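Local coordinates for protein cellulase (Bacteroides salanitronis, PDB 6WQY) that probably cleaves beta-1,4-glucans such as cellulose, and perhaps xylan, as the GH5_4 endoglucanase domain of a longer protein, at residues G289-M294 with E329-A334; C312-D317 with M367-Q372. All blocks are in the same frame, centred on the assembly; numbering follows the deposited sequence.

The chain folds as a (beta/alpha)8 barrel, and both contacts lie in its last third. Along the chain the segments alternate: 289-294, 312-317, 329-334, then 367-372. Helix 318-337 ties them together. Its second half supplies 329-334 to contact 1, and 312-317 of contact 2 leads into its start. Contact 1 is buried packing of this helix against helix 284-299. Contact 2 is a surface meeting of the loop after strand 305-310 with the turn before helix 371-383. The centres are 22 Å apart and the nearest atoms about 8 Å apart, without touching. Contact 1 thus joins helix 318-337 to the helix before it, and contact 2 joins its leading loop to the turn before the next.

Contact 1. Residues G289-M294 with E329-A334; sequences GQFAKM and EYVCKA
Lys293 NZ donates to Gln290 OE1 at 2.8 Å on helix 284-299, whose Phe291 meets Val331 and Ala334 of helix 318-337. The two helices are neighbours in the outer layer of the (beta/alpha)8 barrel. The lysine reaches the amide oxygen in the carbonyl plane, on a lone pair, with a C=O...N angle of 136°. Asp229, outside both segments, has a bond to each of the two side chains. Its OD1 forms a salt bridge with Lys293 NZ, and its OD2 accepts a hydrogen bond from Gln290 NE2.

The contact between the helices is apolar and rests on one ring. CB of Phe291 points toward helix 318-337, and with CG anti to the carbonyl carbon (chi1 -68°) the ring edge reaches Ala334. Its CD2 lies 3.8 Å from Ala334 CB and 3.7 Å from Ala334 C. The methyl of Ala334 leaves room for the ring at this distance, which is consistent with the 7.4 Å between Phe291 CA and Ala334 CA. Val331 crosses the phenyl side chain at about a right angle. Its CG1, anti to the backbone N (chi1 172°), meets Phe291 CZ at 4.1 Å.

Other parts of the barrel complete the surroundings of the ring. Phe252 packs edge-to-face with Phe291, and Ile307 of strand 305-310 and Ile228 also touch it. The phenylalanine therefore fills the seam between two helices and the barrel wall. The carbonyl oxygen Val331 O lies in the plane of the Phe291 ring, at its edge, 3.8 Å from CE2.

Contact 2. Residues C312-D317 with M367-Q372; sequences CVHRAD and MLNNAQ
The loop after barrel strand 305-310 meets the turn before helix 371-383 through His314 and Asn370. Asn370 OD1 comes within 3.2 Å of His314 CE1. It is also 3.3 Å from His314 ND1, but the angle is too poor for a hydrogen bond. The imidazole and amide planes are 51° apart, so the groups do not stack. The polar link is indirect. Glu321 OE2 accepts hydrogen bonds from both His314 ND1 and Asn370 ND2, and this shared partner is consistent with the closeness of the two side chains. His314 CG is anti to the backbone N (chi1 174°), which brings CE1 beside Asn370 OD1. A leucine at His314 has no ring nitrogen to give, so Glu321 OE2 would probably be left with one donor fewer and the Asn370 amide less fixed in its place.

In the (beta/alpha)8 barrel these segments belong to consecutive loops at the C-terminal ends of the strands, the side that carries the active site in this fold. Each leads into a helix. Asp317 is the N-cap of helix 318-337, with OD2 capping Ser320 N. Asn370 holds the N-cap position of helix 371-383, but its side chain makes no capping bond. A type II' turn, closed by Ala371 N to Leu368 O at 3.0 Å, presents Asn369 and Asn370 to the histidine. Asn369 ND2 lies 4.3 Å from His314 CD2 and is hydrogen-bonded to Gly351 O. Over one face of the imidazole, offset toward the rim, sits Ala316 N.

Contact 1. Residues G289-M294 with E329-A334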
# COMPACT_ATOMS: atom_id res chain seq x y z
N GLY A 289 -3.82 1.31 20.03
CA GLY A 289 -4.92 2.26 20.00
C GLY A 289 -5.38 2.59 18.59
O GLY A 289 -6.58 2.68 18.32
N GLN A 290 -4.43 2.80 17.69
CA GLN A 290 -4.78 3.10 16.30
C GLN A 290 -5.38 1.89 15.62
O GLN A 290 -6.36 2.01 14.87
CB GLN A 290 -3.55 3.62 15.56
CG GLN A 290 -3.06 4.96 16.06
CD GLN A 290 -4.13 6.02 15.97
OE1 GLN A 290 -4.84 6.28 16.94
NE2 GLN A 290 -4.27 6.62 14.79
N PHE A 291 -4.78 0.71 15.82
CA PHE A 291 -5.33 -0.47 15.15
C PHE A 291 -6.70 -0.83 15.73
O PHE A 291 -7.56 -1.36 15.00
CB PHE A 291 -4.36 -1.65 15.23
CG PHE A 291 -3.10 -1.48 14.42
CD1 PHE A 291 -2.81 -0.34 13.72
CD2 PHE A 291 -2.18 -2.52 14.38
CE1 PHE A 291 -1.62 -0.22 13.00
CE2 PHE A 291 -0.99 -2.41 13.68
CZ PHE A 291 -0.71 -1.26 12.99
N ALA A 292 -6.95 -0.51 17.02
CA ALA A 292 -8.27 -0.74 17.60
C ALA A 292 -9.33 0.09 16.90
O ALA A 292 -10.49 -0.35 16.79
CB ALA A 292 -8.24 -0.42 19.10
N LYS A 293 -8.98 1.30 16.43
CA LYS A 293 -9.96 2.10 15.70
C LYS A 293 -10.34 1.41 14.40
O LYS A 293 -11.52 1.37 14.03
CB LYS A 293 -9.39 3.49 15.42
CG LYS A 293 -9.12 4.32 16.66
CD LYS A 293 -8.42 5.63 16.35
CE LYS A 293 -8.15 6.42 17.61
NZ LYS A 293 -7.28 7.61 17.36
N MET A 294 -9.35 0.86 13.70
CA MET A 294 -9.63 0.14 12.46
C MET A 294 -10.47 -1.10 12.73
O MET A 294 -11.37 -1.43 11.94
CB MET A 294 -8.32 -0.27 11.78
CG MET A 294 -7.52 0.90 11.22
SD MET A 294 -8.38 1.83 9.90
CE MET A 294 -8.39 0.59 8.61
N GLU A 329 8.41 -6.30 14.96
CA GLU A 329 7.72 -7.47 15.49
C GLU A 329 6.44 -7.06 16.20
O GLU A 329 5.38 -7.68 16.01
CB GLU A 329 8.66 -8.24 16.44
CG GLU A 329 8.19 -9.65 16.75
CD GLU A 329 9.20 -10.48 17.55
OE1 GLU A 329 10.30 -10.03 17.90
OE2 GLU A 329 8.83 -11.64 17.90
N TYR A 330 6.50 -5.98 16.98
CA TYR A 330 5.32 -5.52 17.72
C TYR A 330 4.22 -5.08 16.76
O TYR A 330 3.03 -5.42 16.96
CB TYR A 330 5.70 -4.37 18.65
CG TYR A 330 4.60 -4.08 19.64
CD1 TYR A 330 3.58 -3.20 19.34
CD2 TYR A 330 4.57 -4.73 20.86
CE1 TYR A 330 2.56 -2.97 20.23
CE2 TYR A 330 3.56 -4.50 21.76
CZ TYR A 330 2.55 -3.62 21.44
OH TYR A 330 1.53 -3.38 22.32
N VAL A 331 4.57 -4.33 15.73
CA VAL A 331 3.57 -3.82 14.80
C VAL A 331 2.98 -4.96 13.98
O VAL A 331 1.77 -4.97 13.72
CB VAL A 331 4.18 -2.72 13.91
CG1 VAL A 331 3.21 -2.32 12.81
CG2 VAL A 331 4.54 -1.50 14.75
N CYS A 332 3.80 -5.92 13.54
CA CYS A 332 3.25 -7.03 12.76
C CYS A 332 2.32 -7.91 13.60
O CYS A 332 1.28 -8.35 13.11
CB CYS A 332 4.36 -7.85 12.11
SG CYS A 332 5.15 -7.03 10.70
N LYS A 333 2.69 -8.16 14.85
CA LYS A 333 1.82 -8.95 15.72
C LYS A 333 0.51 -8.21 15.99
O LYS A 333 -0.57 -8.83 16.00
CB LYS A 333 2.56 -9.28 17.01
CG LYS A 333 1.74 -10.04 18.04
CD LYS A 333 1.18 -11.34 17.47
CE LYS A 333 0.50 -12.17 18.56
NZ LYS A 333 -0.41 -13.20 17.99
N ALA A 334 0.57 -6.89 16.19
CA ALA A 334 -0.64 -6.11 16.39
C ALA A 334 -1.49 -6.11 15.13
O ALA A 334 -2.73 -6.22 15.20
CB ALA A 334 -0.30 -4.70 16.83

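Contact 2. Residues C312-D317 with M367-Q372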
# COMPACT_ATOMS: atom_id res chain seq x y z
N CYS A 312 10.31 0.39 9.21
CA CYS A 312 11.25 1.11 10.06
C CYS A 312 12.63 0.91 9.46
O CYS A 312 12.98 -0.22 9.10
CB CYS A 312 11.22 0.54 11.49
SG CYS A 312 12.19 1.44 12.69
N VAL A 313 13.42 1.99 9.37
CA VAL A 313 14.72 1.92 8.73
C VAL A 313 15.75 1.22 9.63
O VAL A 313 15.65 1.18 10.86
CB VAL A 313 15.24 3.29 8.27
CG1 VAL A 313 14.30 3.89 7.24
CG2 VAL A 313 15.46 4.24 9.45
N HIS A 314 16.77 0.69 8.98
CA HIS A 314 17.89 -0.02 9.60
C HIS A 314 18.79 0.92 10.39
O HIS A 314 19.02 2.07 10.00
CB HIS A 314 18.69 -0.68 8.48
CG HIS A 314 19.97 -1.35 8.89
ND1 HIS A 314 20.02 -2.45 9.72
CD2 HIS A 314 21.25 -1.10 8.52
CE1 HIS A 314 21.28 -2.83 9.86
NE2 HIS A 314 22.04 -2.03 9.14
N ARG A 315 19.31 0.40 11.49
CA ARG A 315 20.36 1.05 12.26
C ARG A 315 21.60 0.15 12.27
O ARG A 315 21.50 -1.05 12.53
CB ARG A 315 19.92 1.32 13.70
CG ARG A 315 19.19 2.65 13.89
CD ARG A 315 17.78 2.69 13.34
NE ARG A 315 17.13 3.92 13.78
CZ ARG A 315 15.86 4.23 13.57
NH1 ARG A 315 15.06 3.43 12.87
NH2 ARG A 315 15.38 5.38 14.05
N ALA A 316 22.76 0.73 11.97
CA ALA A 316 23.99 -0.04 11.96
C ALA A 316 24.46 -0.39 13.37
O ALA A 316 25.18 -1.38 13.54
CB ALA A 316 25.09 0.73 11.22
N ASP A 317 24.05 0.39 14.37
CA ASP A 317 24.41 0.13 15.76
C ASP A 317 23.60 -1.03 16.32
O ASP A 317 22.37 -1.06 16.20
CB ASP A 317 24.12 1.41 16.56
CG ASP A 317 24.38 1.24 18.04
OD1 ASP A 317 25.56 1.25 18.43
OD2 ASP A 317 23.40 1.12 18.80
N MET A 367 19.39 -10.86 -0.14
CA MET A 367 19.15 -10.18 1.12
C MET A 367 20.33 -9.28 1.46
O MET A 367 21.49 -9.65 1.23
CB MET A 367 18.93 -11.19 2.24
CG MET A 367 17.57 -11.84 2.21
SD MET A 367 17.38 -12.97 3.59
CE MET A 367 15.85 -13.77 3.14
N LEU A 368 20.03 -8.12 2.03
CA LEU A 368 21.04 -7.16 2.42
C LEU A 368 21.18 -7.11 3.94
O LEU A 368 20.19 -7.12 4.67
CB LEU A 368 20.69 -5.77 1.91
CG LEU A 368 20.53 -5.66 0.39
CD1 LEU A 368 20.17 -4.23 -0.02
CD2 LEU A 368 21.77 -6.12 -0.32
N ASN A 369 22.42 -7.02 4.42
CA ASN A 369 22.71 -6.81 5.84
C ASN A 369 21.97 -7.87 6.65
O ASN A 369 22.06 -9.06 6.33
CB ASN A 369 22.42 -5.36 6.19
CG ASN A 369 23.20 -4.39 5.33
OD1 ASN A 369 24.33 -4.68 4.94
ND2 ASN A 369 22.61 -3.26 5.02
N ASN A 370 21.26 -7.49 7.72
CA ASN A 370 20.57 -8.41 8.61
C ASN A 370 19.12 -8.62 8.22
O ASN A 370 18.27 -8.87 9.09
CB ASN A 370 20.66 -7.90 10.05
CG ASN A 370 19.95 -6.57 10.23
OD1 ASN A 370 19.96 -5.73 9.32
ND2 ASN A 370 19.33 -6.36 11.39
N ALA A 371 18.81 -8.54 6.93
CA ALA A 371 17.42 -8.68 6.50
C ALA A 371 16.79 -9.97 6.99
O ALA A 371 15.60 -9.99 7.30
CB ALA A 371 17.32 -8.61 4.98
N GLN A 372 17.55 -11.07 7.03
CA GLN A 372 16.97 -12.33 7.46
C GLN A 372 16.35 -12.21 8.85
O GLN A 372 15.25 -12.72 9.11
CB GLN A 372 18.02 -13.44 7.46
CG GLN A 372 17.45 -14.81 7.85
CD GLN A 372 16.52 -15.35 6.79
OE1 GLN A 372 16.97 -15.71 5.69
NE2 GLN A 372 15.23 -15.41 7.08